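Long-range contact in 33-36 kDa outer membrane protein (Acinetobacter baumannii, PDB 6GIE), which probably forms a beta-barrel channel in the bacterial outer membrane and may bear on susceptibility to carbapenems: residues Glu93-Leu105 / Leu110-Ile122. Sequence-based numbering, arbitrary orientation.
Sequences ESHTYGVKGEAYL and LPVYASASYNHTI
With Tyr113 CG anti to its backbone nitrogen (chi1 171°) and Tyr104 CG anti to its carbonyl carbon (chi1 -62°), the rings of this non-hydrogen-bonded pair lean together on the face they share with Glu102. The edge of Tyr113 meets a face of Tyr104 in a T-shaped stack, centroids 4.9 Å apart and planes at 69°, with Tyr113 CD2 3.5 Å from Tyr104 CE2. At the hydroxyl end of the Tyr113 ring, next to the edge that meets Tyr104, Tyr113 OH gives a hydrogen bond to Glu102 OE1, implausibly short as modelled and of doubtful exact length; the carboxylate stands almost perpendicular to the ring, and its OE2 is held by Asn74 of the preceding strand. Farther along this face, Thr96 OG1 and Thr121 OG1 share a hydrogen bond of 2.6 Å. On the other face, Ile122 CD1 touches the edge of the Tyr97 ring at CE1 (3.5 Å). Paired backbone bonds, such as Val99 N to Tyr118 O at 2.8 Å, zip strands 94-105 and 112-121 into an antiparallel hairpin of the porin barrel wall. The chemistry implies a two-faced wall: polar groups, some hydrogen-bonded across the strands, on the Glu102 face, consistent with the barrel interior, and largely apolar and aromatic groups on the Val99 face.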
ATOM      1  N   GLU A  93     -13.478  -9.172 -18.046  1.00 53.19           N
ATOM      2  CA  GLU A  93     -13.324  -8.047 -18.955  1.00 55.10           C
ATOM      3  C   GLU A  93     -11.937  -7.410 -18.923  1.00 55.31           C
ATOM      4  O   GLU A  93     -11.518  -6.802 -19.910  1.00 65.44           O
ATOM      5  CB  GLU A  93     -14.368  -6.994 -18.650  1.00 55.96           C
ATOM      6  CG  GLU A  93     -15.724  -7.277 -19.278  1.00 60.14           C
ATOM      7  CD  GLU A  93     -16.000  -6.438 -20.511  1.00 65.01           C
ATOM      8  OE1 GLU A  93     -15.112  -5.667 -20.902  1.00 71.06           O
ATOM      9  OE2 GLU A  93     -17.103  -6.543 -21.093  1.00 71.08           O
ATOM     10  N   SER A  94     -11.218  -7.519 -17.814  1.00 48.08           N
ATOM     11  CA  SER A  94      -9.831  -7.054 -17.800  1.00 46.46           C
ATOM     12  C   SER A  94      -9.019  -7.772 -16.686  1.00 42.65           C
ATOM     13  O   SER A  94      -9.505  -7.971 -15.583  1.00 38.40           O
ATOM     14  CB  SER A  94      -9.819  -5.518 -17.705  1.00 48.36           C
ATOM     15  OG  SER A  94      -8.661  -4.979 -17.119  1.00 44.62           O
ATOM     16  N   HIS A  95      -7.817  -8.222 -17.026  1.00 40.26           N
ATOM     17  CA  HIS A  95      -6.979  -9.006 -16.138  1.00 37.97           C
ATOM     18  C   HIS A  95      -5.641  -8.295 -16.046  1.00 36.84           C
ATOM     19  O   HIS A  95      -5.111  -7.873 -17.056  1.00 42.58           O
ATOM     20  CB  HIS A  95      -6.721 -10.395 -16.714  1.00 39.34           C
ATOM     21  CG  HIS A  95      -7.934 -11.249 -16.889  1.00 41.52           C
ATOM     22  ND1 HIS A  95      -8.472 -11.535 -18.128  1.00 45.49           N
ATOM     23  CD2 HIS A  95      -8.653 -11.969 -15.997  1.00 41.07           C
ATOM     24  CE1 HIS A  95      -9.494 -12.360 -17.988  1.00 46.34           C
ATOM     25  NE2 HIS A  95      -9.625 -12.641 -16.702  1.00 43.93           N
ATOM     26  N   THR A  96      -5.061  -8.176 -14.863  1.00 34.50           N
ATOM     27  CA  THR A  96      -3.712  -7.585 -14.746  1.00 33.52           C
ATOM     28  C   THR A  96      -2.830  -8.451 -13.844  1.00 31.54           C
ATOM     29  O   THR A  96      -3.260  -8.878 -12.773  1.00 28.27           O
ATOM     30  CB  THR A  96      -3.726  -6.128 -14.187  1.00 33.24           C
ATOM     31  OG1 THR A  96      -4.502  -5.280 -15.056  1.00 35.33           O
ATOM     32  CG2 THR A  96      -2.282  -5.576 -14.088  1.00 31.42           C
ATOM     33  N   TYR A  97      -1.603  -8.695 -14.309  1.00 32.44           N
ATOM     34  CA  TYR A  97      -0.584  -9.483 -13.615  1.00 32.25           C
ATOM     35  C   TYR A  97       0.543  -8.530 -13.331  1.00 29.99           C
ATOM     36  O   TYR A  97       0.877  -7.714 -14.147  1.00 35.93           O
ATOM     37  CB  TYR A  97      -0.056 -10.615 -14.490  1.00 34.88           C
ATOM     38  CG  TYR A  97      -1.143 -11.529 -14.974  1.00 39.91           C
ATOM     39  CD1 TYR A  97      -1.868 -11.235 -16.148  1.00 44.19           C
ATOM     40  CD2 TYR A  97      -1.479 -12.691 -14.269  1.00 42.78           C
ATOM     41  CE1 TYR A  97      -2.889 -12.073 -16.584  1.00 45.12           C
ATOM     42  CE2 TYR A  97      -2.515 -13.523 -14.694  1.00 41.48           C
ATOM     43  CZ  TYR A  97      -3.212 -13.212 -15.847  1.00 46.46           C
ATOM     44  OH  TYR A  97      -4.243 -14.040 -16.292  1.00 54.05           O
ATOM     45  N   GLY A  98       1.097  -8.614 -12.152  1.00 27.28           N
ATOM     46  CA  GLY A  98       2.125  -7.705 -11.756  1.00 29.03           C
ATOM     47  C   GLY A  98       3.140  -8.360 -10.827  1.00 27.95           C
ATOM     48  O   GLY A  98       2.836  -9.341 -10.103  1.00 25.99           O
ATOM     49  N   VAL A  99       4.331  -7.786 -10.842  1.00 23.55           N
ATOM     50  CA  VAL A  99       5.365  -8.199  -9.985  1.00 24.74           C
ATOM     51  C   VAL A  99       6.021  -6.921  -9.521  1.00 24.69           C
ATOM     52  O   VAL A  99       6.085  -5.933 -10.268  1.00 23.99           O
ATOM     53  CB  VAL A  99       6.357  -9.120 -10.747  1.00 33.54           C
ATOM     54  CG1 VAL A  99       6.907  -8.429 -11.994  1.00 33.26           C
ATOM     55  CG2 VAL A  99       7.476  -9.630  -9.842  1.00 32.97           C
ATOM     56  N   LYS A 100       6.524  -6.983  -8.283  1.00 25.32           N
ATOM     57  CA  LYS A 100       7.082  -5.868  -7.550  1.00 27.48           C
ATOM     58  C   LYS A 100       8.265  -6.406  -6.685  1.00 26.80           C
ATOM     59  O   LYS A 100       8.221  -7.537  -6.173  1.00 22.81           O
ATOM     60  CB  LYS A 100       5.995  -5.228  -6.617  1.00 25.60           C
ATOM     61  CG  LYS A 100       6.514  -3.988  -5.878  1.00 41.87           C
ATOM     62  CD  LYS A 100       5.461  -2.947  -5.418  1.00 50.99           C
ATOM     63  CE  LYS A 100       6.165  -1.703  -4.861  1.00 60.45           C
ATOM     64  NZ  LYS A 100       5.417  -0.393  -4.864  1.00 63.64           N
ATOM     65  N   GLY A 101       9.305  -5.581  -6.508  1.00 25.26           N
ATOM     66  CA  GLY A 101      10.336  -5.824  -5.507  1.00 21.34           C
ATOM     67  C   GLY A 101      10.634  -4.507  -4.779  1.00 19.95           C
ATOM     68  O   GLY A 101      10.465  -3.451  -5.352  1.00 17.77           O
ATOM     69  N   GLU A 102      11.055  -4.611  -3.517  1.00 18.17           N
ATOM     70  CA  GLU A 102      11.544  -3.543  -2.717  1.00 18.42           C
ATOM     71  C   GLU A 102      12.840  -3.972  -2.071  1.00 17.71           C
ATOM     72  O   GLU A 102      12.939  -5.106  -1.545  1.00 16.08           O
ATOM     73  CB  GLU A 102      10.578  -3.322  -1.550  1.00 19.54           C
ATOM     74  CG  GLU A 102       9.195  -2.949  -1.975  1.00 22.37           C
ATOM     75  CD  GLU A 102       8.415  -2.351  -0.788  1.00 27.77           C
ATOM     76  OE1 GLU A 102       8.500  -1.081  -0.506  1.00 24.22           O
ATOM     77  OE2 GLU A 102       7.748  -3.193  -0.116  1.00 24.01           O
ATOM     78  N   ALA A 103      13.793  -3.056  -2.074  1.00 17.10           N
ATOM     79  CA  ALA A 103      15.095  -3.266  -1.468  1.00 20.13           C
ATOM     80  C   ALA A 103      15.356  -2.145  -0.454  1.00 20.44           C
ATOM     81  O   ALA A 103      15.255  -0.983  -0.819  1.00 19.05           O
ATOM     82  CB  ALA A 103      16.157  -3.196  -2.530  1.00 21.18           C
ATOM     83  N   TYR A 104      15.638  -2.526   0.796  1.00 21.42           N
ATOM     84  CA  TYR A 104      16.159  -1.616   1.852  1.00 24.80           C
ATOM     85  C   TYR A 104      17.617  -1.964   2.025  1.00 25.85           C
ATOM     86  O   TYR A 104      17.986  -3.129   2.266  1.00 26.43           O
ATOM     87  CB  TYR A 104      15.477  -1.831   3.204  1.00 24.47           C
ATOM     88  CG  TYR A 104      14.011  -1.545   3.166  1.00 26.17           C
ATOM     89  CD1 TYR A 104      13.096  -2.498   2.659  1.00 22.90           C
ATOM     90  CD2 TYR A 104      13.511  -0.334   3.636  1.00 28.44           C
ATOM     91  CE1 TYR A 104      11.721  -2.210   2.617  1.00 36.53           C
ATOM     92  CE2 TYR A 104      12.127  -0.067   3.616  1.00 34.37           C
ATOM     93  CZ  TYR A 104      11.248  -0.997   3.110  1.00 30.85           C
ATOM     94  OH  TYR A 104       9.912  -0.696   3.053  1.00 52.42           O
ATOM     95  N   LEU A 105      18.449  -0.963   1.929  1.00 28.98           N
ATOM     96  CA  LEU A 105      19.879  -1.187   1.955  1.00 30.35           C
ATOM     97  C   LEU A 105      20.461  -0.213   2.946  1.00 31.05           C
ATOM     98  O   LEU A 105      20.569   0.980   2.661  1.00 31.40           O
ATOM     99  CB  LEU A 105      20.483  -1.002   0.562  1.00 31.04           C
ATOM    100  CG  LEU A 105      22.016  -0.856   0.485  1.00 38.85           C
ATOM    101  CD1 LEU A 105      22.714  -2.155   0.858  1.00 37.15           C
ATOM    102  CD2 LEU A 105      22.454  -0.389  -0.887  1.00 38.18           C
ATOM    103  N   LEU A 110      22.607   6.987   5.559  1.00 40.92           N
ATOM    104  CA  LEU A 110      21.233   6.733   5.831  1.00 39.34           C
ATOM    105  C   LEU A 110      20.910   5.383   5.206  1.00 35.69           C
ATOM    106  O   LEU A 110      21.581   4.971   4.262  1.00 32.49           O
ATOM    107  CB  LEU A 110      20.351   7.800   5.173  1.00 41.72           C
ATOM    108  CG  LEU A 110      20.666   9.262   5.404  1.00 52.76           C
ATOM    109  CD1 LEU A 110      19.860  10.113   4.448  1.00 59.64           C
ATOM    110  CD2 LEU A 110      20.389   9.647   6.851  1.00 49.10           C
ATOM    111  N   PRO A 111      19.857   4.710   5.713  1.00 30.19           N
ATOM    112  CA  PRO A 111      19.308   3.557   4.999  1.00 28.18           C
ATOM    113  C   PRO A 111      18.748   4.056   3.683  1.00 27.35           C
ATOM    114  O   PRO A 111      18.107   5.109   3.628  1.00 32.95           O
ATOM    115  CB  PRO A 111      18.215   3.048   5.932  1.00 27.12           C
ATOM    116  CG  PRO A 111      18.635   3.576   7.298  1.00 29.52           C
ATOM    117  CD  PRO A 111      19.229   4.895   7.038  1.00 27.15           C
ATOM    118  N   VAL A 112      19.014   3.309   2.634  1.00 25.28           N
ATOM    119  CA  VAL A 112      18.589   3.628   1.286  1.00 24.33           C
ATOM    120  C   VAL A 112      17.520   2.564   0.846  1.00 21.37           C
ATOM    121  O   VAL A 112      17.357   1.544   1.449  1.00 19.72           O
ATOM    122  CB  VAL A 112      19.898   3.707   0.447  1.00 34.91           C
ATOM    123  CG1 VAL A 112      19.763   3.187  -0.979  1.00 31.54           C
ATOM    124  CG2 VAL A 112      20.483   5.144   0.548  1.00 35.02           C
ATOM    125  N   TYR A 113      16.754   2.866  -0.175  1.00 20.17           N
ATOM    126  CA  TYR A 113      15.593   2.127  -0.535  1.00 19.92           C
ATOM    127  C   TYR A 113      15.405   2.254  -2.037  1.00 19.18           C
ATOM    128  O   TYR A 113      15.634   3.339  -2.585  1.00 19.18           O
ATOM    129  CB  TYR A 113      14.386   2.719   0.152  1.00 19.17           C
ATOM    130  CG  TYR A 113      13.063   2.151  -0.333  1.00 20.15           C
ATOM    131  CD1 TYR A 113      12.387   2.724  -1.406  1.00 19.30           C
ATOM    132  CD2 TYR A 113      12.467   1.078   0.305  1.00 19.96           C
ATOM    133  CE1 TYR A 113      11.207   2.211  -1.855  1.00 17.35           C
ATOM    134  CE2 TYR A 113      11.285   0.561  -0.148  1.00 18.04           C
ATOM    135  CZ  TYR A 113      10.656   1.150  -1.240  1.00 19.00           C
ATOM    136  OH  TYR A 113       9.403   0.695  -1.674  1.00 18.65           O
ATOM    137  N   ALA A 114      15.071   1.135  -2.695  1.00 17.13           N
ATOM    138  CA  ALA A 114      14.726   1.146  -4.098  1.00 17.42           C
ATOM    139  C   ALA A 114      13.568   0.229  -4.379  1.00 18.71           C
ATOM    140  O   ALA A 114      13.387  -0.743  -3.649  1.00 19.68           O
ATOM    141  CB  ALA A 114      15.898   0.751  -4.883  1.00 18.66           C
ATOM    142  N   SER A 115      12.740   0.569  -5.376  1.00 19.30           N
ATOM    143  CA  SER A 115      11.646  -0.308  -5.753  1.00 18.97           C
ATOM    144  C   SER A 115      11.491  -0.364  -7.229  1.00 18.65           C
ATOM    145  O   SER A 115      11.844   0.548  -7.924  1.00 17.42           O
ATOM    146  CB  SER A 115      10.319   0.111  -5.129  1.00 18.95           C
ATOM    147  OG  SER A 115       9.581   0.972  -6.017  1.00 22.52           O
ATOM    148  N   ALA A 116      10.952  -1.493  -7.676  1.00 19.43           N
ATOM    149  CA  ALA A 116      10.700  -1.782  -9.079  1.00 21.48           C
ATOM    150  C   ALA A 116       9.392  -2.606  -9.179  1.00 22.66           C
ATOM    151  O   ALA A 116       9.135  -3.498  -8.332  1.00 19.24           O
ATOM    152  CB  ALA A 116      11.868  -2.579  -9.668  1.00 21.81           C
ATOM    153  N   SER A 117       8.566  -2.263 -10.173  1.00 23.33           N
ATOM    154  CA  SER A 117       7.383  -3.010 -10.466  1.00 24.43           C
ATOM    155  C   SER A 117       7.004  -2.934 -11.911  1.00 28.48           C
ATOM    156  O   SER A 117       7.429  -2.005 -12.673  1.00 26.61           O
ATOM    157  CB  SER A 117       6.217  -2.531  -9.590  1.00 26.75           C
ATOM    158  OG  SER A 117       6.245  -1.157  -9.565  1.00 26.18           O
ATOM    159  N   TYR A 118       6.236  -3.971 -12.282  1.00 27.36           N
ATOM    160  CA  TYR A 118       5.797  -4.207 -13.639  1.00 28.86           C
ATOM    161  C   TYR A 118       4.410  -4.839 -13.596  1.00 29.02           C
ATOM    162  O   TYR A 118       4.181  -5.711 -12.771  1.00 25.44           O
ATOM    163  CB  TYR A 118       6.709  -5.161 -14.335  1.00 30.52           C
ATOM    164  CG  TYR A 118       6.187  -5.550 -15.707  1.00 36.55           C
ATOM    165  CD1 TYR A 118       6.182  -4.625 -16.742  1.00 44.92           C
ATOM    166  CD2 TYR A 118       5.711  -6.843 -15.974  1.00 38.56           C
ATOM    167  CE1 TYR A 118       5.733  -4.947 -18.009  1.00 44.15           C
ATOM    168  CE2 TYR A 118       5.227  -7.175 -17.229  1.00 40.13           C
ATOM    169  CZ  TYR A 118       5.248  -6.221 -18.242  1.00 48.38           C
ATOM    170  OH  TYR A 118       4.803  -6.516 -19.517  1.00 50.03           O
ATOM    171  N   ASN A 119       3.526  -4.386 -14.500  1.00 29.55           N
ATOM    172  CA  ASN A 119       2.147  -4.845 -14.604  1.00 33.28           C
ATOM    173  C   ASN A 119       1.828  -4.975 -16.030  1.00 32.96           C
ATOM    174  O   ASN A 119       2.169  -4.111 -16.845  1.00 36.75           O
ATOM    175  CB  ASN A 119       1.126  -3.822 -14.060  1.00 36.16           C
ATOM    176  CG  ASN A 119       1.280  -3.582 -12.598  1.00 36.80           C
ATOM    177  OD1 ASN A 119       0.584  -4.175 -11.809  1.00 45.46           O
ATOM    178  ND2 ASN A 119       2.222  -2.727 -12.226  1.00 50.14           N
ATOM    179  N   HIS A 120       1.100  -6.023 -16.322  1.00 32.63           N
ATOM    180  CA  HIS A 120       0.741  -6.341 -17.669  1.00 35.27           C
ATOM    181  C   HIS A 120      -0.752  -6.603 -17.610  1.00 34.45           C
ATOM    182  O   HIS A 120      -1.179  -7.275 -16.706  1.00 32.13           O
ATOM    183  CB  HIS A 120       1.506  -7.602 -18.088  1.00 35.92           C
ATOM    184  CG  HIS A 120       0.990  -8.224 -19.325  1.00 37.15           C
ATOM    185  ND1 HIS A 120       1.260  -7.713 -20.574  1.00 41.26           N
ATOM    186  CD2 HIS A 120       0.198  -9.301 -19.516  1.00 39.32           C
ATOM    187  CE1 HIS A 120       0.676  -8.462 -21.496  1.00 43.32           C
ATOM    188  NE2 HIS A 120       0.017  -9.431 -20.879  1.00 43.49           N
ATOM    189  N   THR A 121      -1.506  -6.062 -18.562  1.00 37.22           N
ATOM    190  CA  THR A 121      -2.959  -6.033 -18.548  1.00 39.25           C
ATOM    191  C   THR A 121      -3.487  -6.493 -19.889  1.00 44.34           C
ATOM    192  O   THR A 121      -2.963  -6.082 -20.924  1.00 45.30           O
ATOM    193  CB  THR A 121      -3.479  -4.605 -18.283  1.00 41.79           C
ATOM    194  OG1 THR A 121      -3.120  -4.206 -16.946  1.00 38.62           O
ATOM    195  CG2 THR A 121      -5.026  -4.523 -18.442  1.00 46.25           C
ATOM    196  N   ILE A 122      -4.517  -7.344 -19.859  1.00 45.06           N
ATOM    197  CA  ILE A 122      -5.131  -7.910 -21.054  1.00 52.47           C
ATOM    198  C   ILE A 122      -6.522  -7.347 -21.369  1.00 51.09           C
ATOM    199  O   ILE A 122      -7.402  -7.417 -20.527  1.00 50.44           O
ATOM    200  CB  ILE A 122      -5.161  -9.449 -20.915  1.00 58.63           C
ATOM    201  CG1 ILE A 122      -3.705  -9.991 -21.031  1.00 62.02           C
ATOM    202  CG2 ILE A 122      -6.070 -10.074 -21.965  1.00 57.18           C
ATOM    203  CD1 ILE A 122      -3.223 -10.816 -19.845  1.00 57.25           C
TER